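Local structure of maltose/maltodextrin-binding protein (Thermus thermophilus, 2GH9) at residues A112-L117 with K327-G332; G148-I153 with E211-G216; P156-G161 with I230-W235. The protein binds maltotriose, and probably serves as the solute receptor that hands maltodextrins to a membrane transporter. One frame throughout, in Å; residues are numbered along the deposited sequence.

Contact 1. Residues A112-L117 with K327-G332; sequences AESVAL and KVFPLG. With GLC (alpha-D-glucopyranose), chain B.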
loop_
_atom_site.group_PDB
_atom_site.type_symbol
_atom_site.label_atom_id
_atom_site.label_comp_id
_atom_site.label_asym_id
_atom_site.label_seq_id
_atom_site.Cartn_x
_atom_site.Cartn_y
_atom_site.Cartn_z
ATOM N N ALA A 112 9.236 -0.346 -0.175
ATOM C CA ALA A 112 8.326 -1.355 0.328
ATOM C C ALA A 112 7.508 -0.746 1.448
ATOM O O ALA A 112 7.961 0.164 2.147
ATOM C CB ALA A 112 9.096 -2.576 0.811
ATOM N N GLU A 113 6.286 -1.245 1.610
ATOM C CA GLU A 113 5.361 -0.680 2.566
ATOM C C GLU A 113 4.325 -1.709 2.964
ATOM O O GLU A 113 4.059 -2.649 2.241
ATOM C CB GLU A 113 4.642 0.503 1.933
ATOM C CG GLU A 113 3.852 0.126 0.669
ATOM C CD GLU A 113 3.381 1.316 -0.114
ATOM O OE1 GLU A 113 3.884 2.405 0.172
ATOM O OE2 GLU A 113 2.487 1.174 -0.998
ATOM N N SER A 114 3.711 -1.474 4.114
ATOM C CA SER A 114 2.550 -2.240 4.539
ATOM C C SER A 114 1.831 -1.410 5.569
ATOM O O SER A 114 2.412 -0.492 6.148
ATOM C CB SER A 114 2.975 -3.593 5.150
ATOM O OG SER A 114 3.359 -3.451 6.507
ATOM N N VAL A 115 0.568 -1.729 5.827
ATOM C CA VAL A 115 -0.076 -1.184 7.010
ATOM C C VAL A 115 0.465 -1.846 8.271
ATOM O O VAL A 115 1.059 -2.936 8.254
ATOM C CB VAL A 115 -1.653 -1.279 6.967
ATOM C CG1 VAL A 115 -2.184 -0.445 5.803
ATOM C CG2 VAL A 115 -2.142 -2.750 6.922
ATOM N N ALA A 116 0.277 -1.133 9.373
ATOM C CA ALA A 116 0.680 -1.576 10.695
ATOM C C ALA A 116 -0.088 -0.759 11.752
ATOM O O ALA A 116 -0.737 0.244 11.446
ATOM C CB ALA A 116 2.168 -1.381 10.901
ATOM N N LEU A 117 0.032 -1.202 12.994
ATOM C CA LEU A 117 -0.490 -0.483 14.126
ATOM C C LEU A 117 0.500 0.640 14.440
ATOM O O LEU A 117 1.612 0.395 14.921
ATOM C CB LEU A 117 -0.678 -1.417 15.329
ATOM C CG LEU A 117 -1.169 -0.692 16.590
ATOM C CD1 LEU A 117 -2.591 -0.207 16.354
ATOM C CD2 LEU A 117 -1.062 -1.584 17.800
ATOM N N LYS A 327 9.779 -5.873 11.526
ATOM C CA LYS A 327 9.109 -6.834 12.361
ATOM C C LYS A 327 7.688 -7.099 11.856
ATOM O O LYS A 327 7.043 -8.043 12.295
ATOM C CB LYS A 327 9.121 -6.343 13.814
ATOM C CG LYS A 327 10.550 -6.362 14.462
ATOM C CD LYS A 327 11.001 -7.814 14.742
ATOM C CE LYS A 327 12.559 -7.998 14.839
ATOM N NZ LYS A 327 13.260 -8.071 13.512
ATOM N N VAL A 328 7.216 -6.263 10.932
ATOM C CA VAL A 328 5.879 -6.388 10.362
ATOM C C VAL A 328 5.928 -7.091 9.009
ATOM O O VAL A 328 5.108 -7.970 8.741
ATOM C CB VAL A 328 5.169 -4.998 10.244
ATOM C CG1 VAL A 328 3.846 -5.128 9.485
ATOM C CG2 VAL A 328 4.958 -4.375 11.606
ATOM N N PHE A 329 6.894 -6.740 8.153
ATOM C CA PHE A 329 6.919 -7.318 6.799
ATOM C C PHE A 329 6.917 -8.837 6.731
ATOM O O PHE A 329 6.255 -9.403 5.876
ATOM C CB PHE A 329 8.091 -6.784 5.953
ATOM C CG PHE A 329 7.972 -5.318 5.562
ATOM C CD1 PHE A 329 6.787 -4.597 5.725
ATOM C CD2 PHE A 329 9.065 -4.675 5.003
ATOM C CE1 PHE A 329 6.715 -3.265 5.354
ATOM C CE2 PHE A 329 9.004 -3.346 4.642
ATOM C CZ PHE A 329 7.818 -2.639 4.798
ATOM N N PRO A 330 7.666 -9.510 7.613
ATOM C CA PRO A 330 7.644 -10.980 7.567
ATOM C C PRO A 330 6.306 -11.638 7.886
ATOM O O PRO A 330 6.127 -12.817 7.579
ATOM C CB PRO A 330 8.680 -11.378 8.620
ATOM C CG PRO A 330 9.572 -10.196 8.725
ATOM C CD PRO A 330 8.616 -9.024 8.625
ATOM N N LEU A 331 5.385 -10.893 8.491
ATOM C CA LEU A 331 4.036 -11.408 8.754
ATOM C C LEU A 331 3.128 -11.409 7.512
ATOM O O LEU A 331 2.120 -12.119 7.467
ATOM C CB LEU A 331 3.385 -10.587 9.848
ATOM C CG LEU A 331 4.163 -10.398 11.140
ATOM C CD1 LEU A 331 3.372 -9.488 12.058
ATOM C CD2 LEU A 331 4.534 -11.740 11.812
ATOM N N GLY A 332 3.517 -10.637 6.496
ATOM C CA GLY A 332 2.653 -10.318 5.375
ATOM C C GLY A 332 2.828 -11.183 4.136
ATOM O O GLY A 332 3.616 -12.122 4.132
HETATM C C1 GLC B . -1.874 3.138 0.102
HETATM C C2 GLC B . -0.996 2.081 -0.541
HETATM C C3 GLC B . -1.717 1.499 -1.777
HETATM C C4 GLC B . -3.130 1.026 -1.474
HETATM C C5 GLC B . -3.907 2.121 -0.748
HETATM C C6 GLC B . -5.277 1.606 -0.289
HETATM O O2 GLC B . 0.240 2.669 -0.958
HETATM O O3 GLC B . -0.957 0.446 -2.330
HETATM O O4 GLC B . -3.800 0.668 -2.700
HETATM O O5 GLC B . -3.166 2.594 0.401
HETATM O O6 GLC B . -6.240 2.659 -0.184
#
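The Ser114 hydroxyl faces carbon across this contact: OG lies in the plane of the Phe329 ring at its edge, 3.6 Å from Phe329 CE1, and is as close to the CG1 methyl of Val328. A chi1 of 82° sets OG between the backbone N and the carbonyl carbon of Ser114, within reach of its own chain. It donates to the carbonyl of the next residue, with 2.9 Å between Ser114 OG and Val115 O, approaching from above the carbonyl plane, 42° out of it. The hydroxyl proton is thus spent inside 112-117, and no hydrogen bond joins the two segments. Phe329 lays its far end along the extended chain. Its CE2 touches the methyl of Ala112 (CB to Phe329 CE2, 3.9 Å), its CZ comes near Glu113 N and CA, and its CE1 reaches the backbone of Ser114. Val328 takes up the next residues, one branch to each: CG1 is 3.8 Å from Val115 O, and CG2 is 4.2 Å from Ala116 CB. The first bond of the Glu113 side chain points away from 327-332, and the extended chain reaches the sugar, where OE2 accepts a bond from O2 of the chain B glucose (OE2 to O2, 2.7 Å). Gln269 binds the same carboxylate oxygen, and Arg305 pairs with OE1. The segment 112-117 passes from the large mixed sheet to the four-stranded one, consistent with a crossover between the two lobes of this family. Between Arg305 and Gln269 the carboxylate is probably kept ionised and fixed in rotation, ready to accept the sugar hydroxyl.

Contact 2. Residues G148-I153 with E211-G216; sequences GFLYNI and EGVDYG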
loop_
_atom_site.group_PDB
_atom_site.type_symbol
_atom_site.label_atom_id
_atom_site.label_comp_id
_atom_site.label_asym_id
_atom_site.label_seq_id
_atom_site.Cartn_x
_atom_site.Cartn_y
_atom_site.Cartn_z
ATOM N N GLY A 148 -9.730 6.075 20.478
ATOM C CA GLY A 148 -8.697 5.078 20.796
ATOM C C GLY A 148 -8.152 4.393 19.545
ATOM O O GLY A 148 -6.960 4.107 19.470
ATOM N N PHE A 149 -9.045 4.108 18.591
ATOM C CA PHE A 149 -8.690 3.443 17.345
ATOM C C PHE A 149 -9.592 3.794 16.168
ATOM O O PHE A 149 -10.822 3.683 16.231
ATOM C CB PHE A 149 -8.664 1.924 17.521
ATOM C CG PHE A 149 -8.409 1.188 16.248
ATOM C CD1 PHE A 149 -7.167 1.284 15.613
ATOM C CD2 PHE A 149 -9.392 0.399 15.669
ATOM C CE1 PHE A 149 -6.940 0.623 14.436
ATOM C CE2 PHE A 149 -9.147 -0.279 14.487
ATOM C CZ PHE A 149 -7.924 -0.160 13.877
ATOM N N LEU A 150 -8.955 4.198 15.066
ATOM C CA LEU A 150 -9.639 4.517 13.849
ATOM C C LEU A 150 -8.807 4.018 12.670
ATOM O O LEU A 150 -7.589 3.926 12.766
ATOM C CB LEU A 150 -9.870 6.027 13.726
ATOM C CG LEU A 150 -10.870 6.702 14.690
ATOM C CD1 LEU A 150 -10.952 8.226 14.379
ATOM C CD2 LEU A 150 -12.237 6.022 14.572
ATOM N N TYR A 151 -9.489 3.699 11.581
ATOM C CA TYR A 151 -8.826 3.323 10.322
ATOM C C TYR A 151 -9.820 3.370 9.161
ATOM O O TYR A 151 -11.034 3.470 9.376
ATOM C CB TYR A 151 -8.141 1.932 10.433
ATOM C CG TYR A 151 -9.031 0.728 10.188
ATOM C CD1 TYR A 151 -10.056 0.411 11.071
ATOM C CD2 TYR A 151 -8.823 -0.121 9.096
ATOM C CE1 TYR A 151 -10.873 -0.671 10.863
ATOM C CE2 TYR A 151 -9.648 -1.227 8.873
ATOM C CZ TYR A 151 -10.674 -1.490 9.782
ATOM O OH TYR A 151 -11.506 -2.555 9.636
ATOM N N ASN A 152 -9.294 3.285 7.941
ATOM C CA ASN A 152 -10.115 3.253 6.733
ATOM C C ASN A 152 -10.881 1.933 6.610
ATOM O O ASN A 152 -10.548 1.071 5.815
ATOM C CB ASN A 152 -9.235 3.530 5.500
ATOM C CG ASN A 152 -10.031 3.846 4.267
ATOM O OD1 ASN A 152 -11.270 3.922 4.290
ATOM N ND2 ASN A 152 -9.313 4.048 3.151
ATOM N N ILE A 153 -11.960 1.824 7.388
ATOM C CA ILE A 153 -12.686 0.578 7.587
ATOM C C ILE A 153 -13.314 -0.035 6.339
ATOM O O ILE A 153 -13.455 -1.254 6.239
ATOM C CB ILE A 153 -13.751 0.777 8.740
ATOM C CG1 ILE A 153 -14.442 -0.527 9.123
ATOM C CG2 ILE A 153 -14.775 1.849 8.381
ATOM C CD1 ILE A 153 -15.084 -0.456 10.512
ATOM N N GLU A 211 -19.652 5.235 11.842
ATOM C CA GLU A 211 -19.998 5.623 10.488
ATOM C C GLU A 211 -19.168 6.837 10.023
ATOM O O GLU A 211 -18.734 7.685 10.818
ATOM C CB GLU A 211 -21.510 5.905 10.422
ATOM C CG GLU A 211 -21.974 6.639 9.179
ATOM C CD GLU A 211 -21.837 5.833 7.906
ATOM O OE1 GLU A 211 -22.161 4.626 7.929
ATOM O OE2 GLU A 211 -21.449 6.428 6.865
ATOM N N GLY A 212 -18.898 6.876 8.725
ATOM C CA GLY A 212 -18.230 8.015 8.118
ATOM C C GLY A 212 -16.718 7.952 8.089
ATOM O O GLY A 212 -16.086 8.746 7.398
ATOM N N VAL A 213 -16.116 7.009 8.813
ATOM C CA VAL A 213 -14.656 7.011 8.945
ATOM C C VAL A 213 -13.975 6.424 7.700
ATOM O O VAL A 213 -14.008 5.214 7.453
ATOM C CB VAL A 213 -14.182 6.300 10.221
ATOM C CG1 VAL A 213 -12.682 6.542 10.440
ATOM C CG2 VAL A 213 -14.975 6.811 11.427
ATOM N N ASP A 214 -13.350 7.314 6.933
ATOM C CA ASP A 214 -12.588 6.941 5.757
ATOM C C ASP A 214 -11.111 7.286 5.985
ATOM O O ASP A 214 -10.719 7.680 7.081
ATOM C CB ASP A 214 -13.171 7.620 4.502
ATOM C CG ASP A 214 -13.196 9.122 4.590
ATOM O OD1 ASP A 214 -12.610 9.708 5.530
ATOM O OD2 ASP A 214 -13.850 9.732 3.705
ATOM N N TYR A 215 -10.284 7.139 4.959
ATOM C CA TYR A 215 -8.864 7.420 5.110
ATOM C C TYR A 215 -8.611 8.771 5.774
ATOM O O TYR A 215 -7.857 8.859 6.727
ATOM C CB TYR A 215 -8.123 7.366 3.758
ATOM C CG TYR A 215 -6.653 7.460 4.006
ATOM C CD1 TYR A 215 -5.907 6.327 4.322
ATOM C CD2 TYR A 215 -6.026 8.694 4.060
ATOM C CE1 TYR A 215 -4.545 6.433 4.629
ATOM C CE2 TYR A 215 -4.693 8.806 4.355
ATOM C CZ TYR A 215 -3.954 7.671 4.640
ATOM O OH TYR A 215 -2.635 7.817 4.948
ATOM N N GLY A 216 -9.238 9.830 5.260
ATOM C CA GLY A 216 -8.948 11.187 5.717
ATOM C C GLY A 216 -9.355 11.493 7.147
ATOM O O GLY A 216 -8.667 12.236 7.861
HETATM O O HOH W 1 -14.198 3.686 5.273
#
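Asn152 and Val213 make a partly buried packing contact with a water bridge, where the chain leaving edge strand 149-150 passes the start of helix 215-224. The water donates both ways, to Asn152 OD1 at 3.1 Å and to Val213 O at 2.7 Å, and so ties an amide to a backbone carbonyl. Asn152 is the centre of an inverse gamma turn, and its amide, with CG anti to the backbone N at chi1 -166°, extends to the first turn of the helix. Its OD1 is 3.6 Å from Asp214 CA, and its ND2 is 3.6 Å from Tyr215 CB, with the nitrogen near the plane of the tyrosine ring at its edge. Amide and ring planes stand 73° apart, so the two groups meet crosswise and do not stack. Val213 CG1 packs 3.6 Å from the carbonyl Tyr151 O and meets Leu150 CD2 at 4.2 Å, the Leu150 and Val213 side chains crossing at about a right angle. Ile153 adds its CG2 methyl, 3.6 Å from Val213 O. Asp214 is the N-cap of the helix, its OD1 binding the backbone N of Val217. The phenol of Tyr215 leads away to Asn232, and this tyrosine touches bound glucose. Around the contact, Tyr151 and Ile153 pack on helix 189-204, Leu150 touches Leu227 of strand 227-232, and the Tyr151 hydroxyl bonds to Asn159 in helix 156-166.

Contact 3. Residues P156-G161 with I230-W235; sequences PYFNFG and ILNGPW. With GLC (alpha-D-glucopyranose), chain B; GLC (alpha-D-glucopyranose), chain C; GLC (alpha-D-glucopyranose), chain D.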
loop_
_atom_site.group_PDB
_atom_site.type_symbol
_atom_site.label_atom_id
_atom_site.label_comp_id
_atom_site.label_asym_id
_atom_site.label_seq_id
_atom_site.Cartn_x
_atom_site.Cartn_y
_atom_site.Cartn_z
ATOM N N PRO A 156 -10.619 -2.445 1.194
ATOM C CA PRO A 156 -10.244 -3.884 1.153
ATOM C C PRO A 156 -8.745 -4.203 1.425
ATOM O O PRO A 156 -8.412 -5.146 2.177
ATOM C CB PRO A 156 -10.655 -4.319 -0.265
ATOM C CG PRO A 156 -10.777 -3.087 -1.050
ATOM C CD PRO A 156 -11.062 -1.946 -0.123
ATOM N N TYR A 157 -7.860 -3.414 0.826
ATOM C CA TYR A 157 -6.415 -3.431 1.178
ATOM C C TYR A 157 -6.133 -3.294 2.691
ATOM O O TYR A 157 -5.385 -4.076 3.264
ATOM C CB TYR A 157 -5.708 -2.311 0.413
ATOM C CG TYR A 157 -4.244 -2.097 0.733
ATOM C CD1 TYR A 157 -3.275 -2.758 0.024
ATOM C CD2 TYR A 157 -3.848 -1.184 1.720
ATOM C CE1 TYR A 157 -1.940 -2.553 0.272
ATOM C CE2 TYR A 157 -2.527 -0.979 2.000
ATOM C CZ TYR A 157 -1.555 -1.665 1.255
ATOM O OH TYR A 157 -0.207 -1.494 1.486
ATOM N N PHE A 158 -6.730 -2.306 3.348
ATOM C CA PHE A 158 -6.485 -2.096 4.794
ATOM C C PHE A 158 -6.947 -3.284 5.646
ATOM O O PHE A 158 -6.328 -3.631 6.663
ATOM C CB PHE A 158 -7.183 -0.812 5.255
ATOM C CG PHE A 158 -6.405 0.430 4.978
ATOM C CD1 PHE A 158 -5.740 1.081 6.005
ATOM C CD2 PHE A 158 -6.337 0.952 3.706
ATOM C CE1 PHE A 158 -5.028 2.225 5.755
ATOM C CE2 PHE A 158 -5.608 2.090 3.454
ATOM C CZ PHE A 158 -4.974 2.739 4.484
ATOM N N ASN A 159 -8.029 -3.919 5.200
ATOM C CA ASN A 159 -8.631 -5.062 5.884
ATOM C C ASN A 159 -8.057 -6.434 5.545
ATOM O O ASN A 159 -8.389 -7.402 6.224
ATOM C CB ASN A 159 -10.140 -5.087 5.612
ATOM C CG ASN A 159 -10.874 -4.070 6.420
ATOM O OD1 ASN A 159 -10.891 -4.155 7.641
ATOM N ND2 ASN A 159 -11.442 -3.078 5.761
ATOM N N PHE A 160 -7.210 -6.538 4.514
ATOM C CA PHE A 160 -6.677 -7.837 4.136
ATOM C C PHE A 160 -6.078 -8.605 5.318
ATOM O O PHE A 160 -6.277 -9.808 5.426
ATOM C CB PHE A 160 -5.667 -7.779 2.985
ATOM C CG PHE A 160 -4.994 -9.102 2.749
ATOM C CD1 PHE A 160 -5.716 -10.169 2.224
ATOM C CD2 PHE A 160 -3.672 -9.310 3.122
ATOM C CE1 PHE A 160 -5.116 -11.395 2.032
ATOM C CE2 PHE A 160 -3.080 -10.553 2.948
ATOM C CZ PHE A 160 -3.808 -11.594 2.402
ATOM N N GLY A 161 -5.368 -7.923 6.218
ATOM C CA GLY A 161 -4.739 -8.594 7.347
ATOM C C GLY A 161 -5.689 -9.402 8.208
ATOM O O GLY A 161 -5.327 -10.456 8.726
ATOM N N ILE A 230 -3.855 4.061 15.006
ATOM C CA ILE A 230 -4.361 3.955 13.649
ATOM C C ILE A 230 -3.758 2.719 12.967
ATOM O O ILE A 230 -2.657 2.319 13.265
ATOM C CB ILE A 230 -4.033 5.244 12.832
ATOM C CG1 ILE A 230 -4.874 5.329 11.559
ATOM C CG2 ILE A 230 -2.518 5.350 12.561
ATOM C CD1 ILE A 230 -4.632 6.630 10.724
ATOM N N LEU A 231 -4.508 2.126 12.065
ATOM C CA LEU A 231 -4.000 1.128 11.151
ATOM C C LEU A 231 -3.691 1.901 9.862
ATOM O O LEU A 231 -4.601 2.339 9.152
ATOM C CB LEU A 231 -5.037 0.032 10.916
ATOM C CG LEU A 231 -4.617 -1.137 10.026
ATOM C CD1 LEU A 231 -3.402 -1.925 10.577
ATOM C CD2 LEU A 231 -5.789 -2.071 9.775
ATOM N N ASN A 232 -2.402 2.103 9.595
ATOM C CA ASN A 232 -1.948 2.831 8.405
ATOM C C ASN A 232 -0.495 2.433 8.060
ATOM O O ASN A 232 0.159 1.734 8.821
ATOM C CB ASN A 232 -2.051 4.341 8.660
ATOM C CG ASN A 232 -2.210 5.148 7.382
ATOM O OD1 ASN A 232 -2.310 4.596 6.277
ATOM N ND2 ASN A 232 -2.285 6.474 7.533
ATOM N N GLY A 233 -0.014 2.904 6.917
ATOM C CA GLY A 233 1.291 2.557 6.419
ATOM C C GLY A 233 2.268 3.715 6.347
ATOM O O GLY A 233 1.918 4.871 6.642
ATOM N N PRO A 234 3.501 3.406 5.928
ATOM C CA PRO A 234 4.614 4.354 6.036
ATOM C C PRO A 234 4.478 5.599 5.141
ATOM O O PRO A 234 5.150 6.596 5.384
ATOM C CB PRO A 234 5.838 3.501 5.658
ATOM C CG PRO A 234 5.301 2.394 4.861
ATOM C CD PRO A 234 3.938 2.113 5.378
ATOM N N TRP A 235 3.619 5.524 4.131
ATOM C CA TRP A 235 3.255 6.680 3.316
ATOM C C TRP A 235 2.696 7.853 4.106
ATOM O O TRP A 235 2.648 8.969 3.577
ATOM C CB TRP A 235 2.218 6.299 2.234
ATOM C CG TRP A 235 1.015 5.646 2.794
ATOM C CD1 TRP A 235 -0.087 6.250 3.345
ATOM C CD2 TRP A 235 0.803 4.244 2.899
ATOM N NE1 TRP A 235 -0.977 5.284 3.790
ATOM C CE2 TRP A 235 -0.447 4.049 3.525
ATOM C CE3 TRP A 235 1.557 3.120 2.525
ATOM C CZ2 TRP A 235 -0.977 2.779 3.749
ATOM C CZ3 TRP A 235 1.026 1.864 2.746
ATOM C CH2 TRP A 235 -0.226 1.708 3.368
HETATM C C1 GLC B . -1.874 3.138 0.102
HETATM C C2 GLC B . -0.996 2.081 -0.541
HETATM C C3 GLC B . -1.717 1.499 -1.777
HETATM C C4 GLC B . -3.130 1.026 -1.474
HETATM C C5 GLC B . -3.907 2.121 -0.748
HETATM C C6 GLC B . -5.277 1.606 -0.289
HETATM O O2 GLC B . 0.240 2.669 -0.958
HETATM O O3 GLC B . -0.957 0.446 -2.330
HETATM O O4 GLC B . -3.800 0.668 -2.700
HETATM O O5 GLC B . -3.166 2.594 0.401
HETATM O O6 GLC B . -6.240 2.659 -0.184
HETATM C C1 GLC C . -4.084 -0.723 -2.805
HETATM C C2 GLC C . -3.753 -1.104 -4.236
HETATM C C3 GLC C . -4.710 -0.422 -5.200
HETATM C C4 GLC C . -6.144 -0.731 -4.787
HETATM C C5 GLC C . -6.421 -0.365 -3.321
HETATM C C6 GLC C . -7.817 -0.785 -2.837
HETATM O O2 GLC C . -2.394 -0.745 -4.549
HETATM O O3 GLC C . -4.471 -0.882 -6.527
HETATM O O4 GLC C . -7.012 -0.013 -5.662
HETATM O O5 GLC C . -5.460 -1.011 -2.481
HETATM O O6 GLC C . -8.160 -0.019 -1.677
HETATM C C1 GLC D . -1.571 8.364 -0.743
HETATM C C2 GLC D . -0.289 7.558 -0.538
HETATM C C3 GLC D . -0.505 6.132 -1.004
HETATM C C4 GLC D . -1.691 5.519 -0.244
HETATM C C5 GLC D . -2.969 6.347 -0.448
HETATM C C6 GLC D . -4.116 5.844 0.450
HETATM O O1 GLC D . -1.778 8.527 -2.144
HETATM O O2 GLC D . 0.822 8.179 -1.221
HETATM O O3 GLC D . 0.677 5.331 -0.835
HETATM O O4 GLC D . -1.982 4.249 -0.802
HETATM O O5 GLC D . -2.698 7.713 -0.143
HETATM O O6 GLC D . -5.300 6.653 0.308
#
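Trp235 meets Tyr157 and Phe158 with the far end of an indole that begins among sugars, in the maltotriose pocket these three and Pro156 line. CB lies 3.6 Å from O3 of the chain D glucose, with CG beside it. With CG between the backbone N and the carbonyl carbon (chi1 54°), the ring lies on Gly233 CA and turns its opposite face to the chain D and B glucoses. CD1 nears C4 of the former, and NE1 gives a weak, strongly bent bond (120°) to Asn232 OD1, 2.9 Å away. CE2 is 3.8 Å from C1 of the chain B glucose and CE3 lies near its O2. CZ2 approaches Phe158 CZ at 4.1 Å, CZ3 nears Tyr157 OH, and CH2 ends 3.8 Å from Tyr157 CE2, at that ring's edge. A serine in place of Trp235 would probably leave both glucoses without the indole face they share and the Tyr157 edge without its neighbour. Tyr157 turns a face to the chain B glucose, while Phe158 sets its edge against the strand, CE1 being 3.4 Å from Leu231 O. Helix 156-166 packs on the end of strand 227-232, with Tyr215 of helix 215-224 against Phe158 and helix 341-357 touching Pro156.

Contacts 1 and 3 are buried near the middle of the chain and both reach the chain B glucose; contact 2 lies farther out and is partly open. All three reach the four-stranded sheet: contact 2 at its edge strand 149-150, contact 3 at the adjoining 227-232 and contact 1 at 116-120 beyond. A bond from Ala116 N to Asn232 O joins contacts 1 and 3, while Asn159 ties contact 3 to Tyr151 and Ile153 of contact 2. Chemistry follows place: the faces of Tyr157 and Trp235 meet sugar in contact 3, a carboxylate and an apolar backing serve contact 1, and a water bridges the segments of contact 2.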